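Local coordinates for protein gene activator AphA (Vibrio cholerae, PDB 1YG2) that activates virulence gene expression as a winged helix transcription factor of the PadR-like family, probably by binding DNA as a dimer, at residues A[98-101]-A[102-105]; A[164-167]-A[168-172]. One frame throughout, in Å; residues are numbered along the deposited sequence.

Contact 1 (A[98-101]-A[102-105]); sequences AKLM and ACSV
With chi1 at -77°, Cys103 holds its SG anti to its own carbonyl carbon and beside its backbone N, which turns the sulfur back along the helix toward Leu100. SG lies 3.6 Å from Leu100 O. Its approach to Leu100 CD2, at 4.4 Å, is a loose apolar contact between side chains three residues apart. Cys103 CB sits closer, 3.0 Å from Leu100 O. The backbone ties the same pair together. Cys103 N donates to Leu100 O at 2.8 Å, with an N-H...O angle of 153°. The donor stands well above the carbonyl plane, 57° out of it, so the bond does not use a lone pair in that plane.

This is the end of helix 95-101, where the chain turns toward helix 108-136. Bonds to the residue three back take over here: Ala102 to Lys99, Cys103 to Leu100 and Ser104 to Met101. The chain therefore winds on in tighter, 3-10-like turns. Ala102 N is shared between two weak bonds, to Ala98 O at 3.4 Å and to Lys99 O at 3.0 Å. Two residues on, Ser104 N reaches Met101 O in another weak bond, long but nearly straight.

Cys103 and Leu100 both rest on Tyr111 of helix 108-136, and Cys103 also touches Ala108 there. Lys99 NZ is hydrogen-bonded to Gln85 O of the second subunit, and Lys99 makes a cation-pi contact with Trp82 of that subunit. Met101 and Ser104 both pack on Gln146 of the second subunit.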
loop_
_atom_site.group_PDB
_atom_site.type_symbol
_atom_site.label_atom_id
_atom_site.label_comp_id
_atom_site.label_asym_id
_atom_site.label_seq_id
_atom_site.Cartn_x
_atom_site.Cartn_y
_atom_site.Cartn_z
ATOM N N ALA A 98 3.883 -4.903 11.622
ATOM C CA ALA A 98 4.542 -6.141 12.004
ATOM C C ALA A 98 5.748 -5.855 12.910
ATOM O O ALA A 98 5.949 -6.532 13.903
ATOM C CB ALA A 98 4.981 -6.896 10.757
ATOM N N LYS A 99 6.541 -4.845 12.568
ATOM C CA LYS A 99 7.699 -4.493 13.383
ATOM C C LYS A 99 7.227 -3.923 14.723
ATOM O O LYS A 99 7.803 -4.210 15.768
ATOM C CB LYS A 99 8.564 -3.446 12.672
ATOM C CG LYS A 99 9.263 -3.917 11.399
ATOM C CD LYS A 99 10.430 -4.834 11.682
ATOM C CE LYS A 99 11.180 -5.216 10.389
ATOM N NZ LYS A 99 12.007 -4.105 9.828
ATOM N N LEU A 100 6.183 -3.105 14.686
ATOM C CA LEU A 100 5.654 -2.500 15.905
ATOM C C LEU A 100 5.314 -3.587 16.917
ATOM O O LEU A 100 5.696 -3.505 18.079
ATOM C CB LEU A 100 4.391 -1.696 15.595
ATOM C CG LEU A 100 4.096 -0.374 16.315
ATOM C CD1 LEU A 100 2.607 -0.323 16.562
ATOM C CD2 LEU A 100 4.859 -0.230 17.630
ATOM N N MET A 101 4.601 -4.615 16.480
ATOM C CA MET A 101 4.234 -5.678 17.400
ATOM C C MET A 101 5.439 -6.370 18.020
ATOM O O MET A 101 5.369 -6.858 19.140
ATOM C CB MET A 101 3.349 -6.715 16.705
ATOM C CG MET A 101 1.962 -6.198 16.330
ATOM S SD MET A 101 1.102 -5.332 17.686
ATOM C CE MET A 101 1.221 -6.515 19.000
ATOM N N ALA A 102 6.545 -6.422 17.294
ATOM C CA ALA A 102 7.735 -7.073 17.817
ATOM C C ALA A 102 8.409 -6.186 18.848
ATOM O O ALA A 102 9.367 -6.602 19.495
ATOM C CB ALA A 102 8.709 -7.394 16.677
ATOM N N CYS A 103 7.919 -4.961 19.008
ATOM C CA CYS A 103 8.525 -4.079 19.994
ATOM C C CYS A 103 8.251 -4.551 21.414
ATOM O O CYS A 103 8.883 -4.084 22.359
ATOM C CB CYS A 103 8.041 -2.647 19.815
ATOM S SG CYS A 103 8.853 -1.843 18.430
ATOM N N SER A 104 7.310 -5.476 21.568
ATOM C CA SER A 104 7.009 -5.997 22.895
ATOM C C SER A 104 8.124 -6.947 23.336
ATOM O O SER A 104 8.297 -7.199 24.526
ATOM C CB SER A 104 5.681 -6.754 22.893
ATOM O OG SER A 104 5.850 -8.072 22.394
ATOM N N VAL A 105 8.879 -7.470 22.374
ATOM C CA VAL A 105 9.960 -8.400 22.683
ATOM C C VAL A 105 11.324 -7.948 22.169
ATOM O O VAL A 105 12.327 -8.613 22.408
ATOM C CB VAL A 105 9.668 -9.804 22.104
ATOM C CG1 VAL A 105 8.402 -10.366 22.724
ATOM C CG2 VAL A 105 9.520 -9.727 20.587
#

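Contact 2 (A[164-167]-A[168-172])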
loop_
_atom_site.group_PDB
_atom_site.type_symbol
_atom_site.label_atom_id
_atom_site.label_comp_id
_atom_site.label_asym_id
_atom_site.label_seq_id
_atom_site.Cartn_x
_atom_site.Cartn_y
_atom_site.Cartn_z
ATOM N N TRP A 164 -0.635 8.374 6.836
ATOM C CA TRP A 164 0.427 7.547 7.393
ATOM C C TRP A 164 1.285 8.324 8.403
ATOM O O TRP A 164 1.722 7.772 9.420
ATOM C CB TRP A 164 1.308 6.994 6.276
ATOM C CG TRP A 164 2.310 6.022 6.785
ATOM C CD1 TRP A 164 2.147 4.671 6.942
ATOM C CD2 TRP A 164 3.627 6.328 7.255
ATOM N NE1 TRP A 164 3.287 4.120 7.482
ATOM C CE2 TRP A 164 4.209 5.111 7.683
ATOM C CE3 TRP A 164 4.371 7.512 7.357
ATOM C CZ2 TRP A 164 5.504 5.045 8.206
ATOM C CZ3 TRP A 164 5.664 7.444 7.877
ATOM C CH2 TRP A 164 6.216 6.216 8.295
ATOM N N ILE A 165 1.518 9.603 8.119
ATOM C CA ILE A 165 2.289 10.469 9.014
ATOM C C ILE A 165 1.519 10.634 10.320
ATOM O O ILE A 165 2.089 10.587 11.407
ATOM C CB ILE A 165 2.498 11.860 8.394
ATOM C CG1 ILE A 165 3.401 11.744 7.166
ATOM C CG2 ILE A 165 3.055 12.817 9.457
ATOM C CD1 ILE A 165 3.576 13.043 6.404
ATOM N N GLN A 166 0.213 10.836 10.209
ATOM C CA GLN A 166 -0.614 10.972 11.405
ATOM C C GLN A 166 -0.464 9.703 12.259
ATOM O O GLN A 166 -0.330 9.771 13.481
ATOM C CB GLN A 166 -2.075 11.162 10.999
ATOM C CG GLN A 166 -3.005 11.515 12.133
ATOM C CD GLN A 166 -4.450 11.691 11.672
ATOM O OE1 GLN A 166 -4.731 12.436 10.737
ATOM N NE2 GLN A 166 -5.370 11.004 12.337
ATOM N N TRP A 167 -0.483 8.543 11.608
ATOM C CA TRP A 167 -0.348 7.272 12.315
ATOM C C TRP A 167 1.036 7.119 12.949
ATOM O O TRP A 167 1.165 6.750 14.114
ATOM C CB TRP A 167 -0.574 6.101 11.357
ATOM C CG TRP A 167 -0.397 4.790 12.034
ATOM C CD1 TRP A 167 -1.194 4.262 13.007
ATOM C CD2 TRP A 167 0.677 3.867 11.849
ATOM N NE1 TRP A 167 -0.678 3.067 13.445
ATOM C CE2 TRP A 167 0.476 2.801 12.752
ATOM C CE3 TRP A 167 1.806 3.839 11.013
ATOM C CZ2 TRP A 167 1.347 1.712 12.843
ATOM C CZ3 TRP A 167 2.676 2.757 11.099
ATOM C CH2 TRP A 167 2.441 1.708 12.015
ATOM N N ALA A 168 2.066 7.390 12.158
ATOM C CA ALA A 168 3.444 7.281 12.616
ATOM C C ALA A 168 3.664 8.112 13.875
ATOM O O ALA A 168 4.317 7.657 14.818
ATOM C CB ALA A 168 4.379 7.725 11.515
ATOM N N ASP A 169 3.120 9.326 13.899
ATOM C CA ASP A 169 3.266 10.171 15.080
ATOM C C ASP A 169 2.592 9.510 16.272
ATOM O O ASP A 169 3.118 9.540 17.382
ATOM C CB ASP A 169 2.645 11.553 14.867
ATOM C CG ASP A 169 3.453 12.423 13.929
ATOM O OD1 ASP A 169 4.677 12.192 13.795
ATOM O OD2 ASP A 169 2.857 13.352 13.337
ATOM N N GLU A 170 1.419 8.917 16.055
ATOM C CA GLU A 170 0.727 8.254 17.155
ATOM C C GLU A 170 1.581 7.132 17.725
ATOM O O GLU A 170 1.633 6.936 18.936
ATOM C CB GLU A 170 -0.618 7.690 16.700
ATOM C CG GLU A 170 -1.693 8.735 16.574
ATOM C CD GLU A 170 -3.066 8.130 16.400
ATOM O OE1 GLU A 170 -3.388 7.144 17.099
ATOM O OE2 GLU A 170 -3.834 8.649 15.573
ATOM N N VAL A 171 2.247 6.393 16.847
ATOM C CA VAL A 171 3.103 5.305 17.292
ATOM C C VAL A 171 4.290 5.881 18.049
ATOM O O VAL A 171 4.615 5.432 19.145
ATOM C CB VAL A 171 3.637 4.485 16.109
ATOM C CG1 VAL A 171 4.653 3.462 16.606
ATOM C CG2 VAL A 171 2.483 3.793 15.391
ATOM N N LEU A 172 4.930 6.883 17.451
ATOM C CA LEU A 172 6.088 7.531 18.058
ATOM C C LEU A 172 5.795 7.980 19.476
ATOM O O LEU A 172 6.675 7.949 20.334
ATOM C CB LEU A 172 6.532 8.719 17.204
ATOM C CG LEU A 172 7.065 8.286 15.838
ATOM C CD1 LEU A 172 7.407 9.490 14.994
ATOM C CD2 LEU A 172 8.290 7.412 16.034
#
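Trp167 and Val171, one helical turn apart, meet through the indole of the first and a methyl of the second. From Trp167 CB the ring can be followed outward. CB lies beside the peptide N of Ala168 simply because the two are neighbours in the chain. CG is anti to the backbone N (chi1 178°), and this stands the indole out from the helix, with one face turned toward Val171. CD2 and CE3 still pass near Ala168 N. Farther out, CE2 and CZ2 come under Val171 CG2, each 3.5 Å from it. CH2, at the far end, is still 4.0 Å from Val171 CG2. The methyl sits over one face of the six-membered ring, 3.7 Å from its centroid, as a CH-pi contact. NE1, on the other ring, hydrogen-bonds to Leu152 O of the second subunit, which helps fix the rotation of the indole.

Trp164 repeats the theme one turn earlier. Ala168 CB lies over one face of its six-membered ring, 4.0 Å from the centroid and displaced toward the rim. Beneath both pairs run regular i to i+4 backbone bonds, such as Ala168 N to Trp164 O at 2.8 Å.

The two acids leave the helix in different directions: Asp169 lies beside Ile165 and makes its salt bridge with Arg123, while Glu170 makes one with Arg155 of the second subunit. The buried side of helix 145-177 lies against Val119 and Leu115 of helix 108-136, Phe96 and Ser97 of helix 95-101, and the second subunit, consistent with a dimer interface in the C-terminal helical region.

Both contacts are local and largely buried, and both belong to the C-terminal helical part of the chain. Contact 1 marks the end of a short helix, and three of the four backbone bonds that link its two segments are weak. Contact 2 lies within a long helix, where the bonding is regular and two tryptophan rings receive methyl groups. Charge enters differently: Lys99 of contact 1 reaches a backbone O and a ring of the second subunit, while the acids of contact 2 pair with arginines outside it. The two touch directly, with Leu100 CD2 3.8 Å from Val171 CG1, so helix 95-101 is packed on helix 145-177. Both rest on helix 108-136 and reach the second subunit.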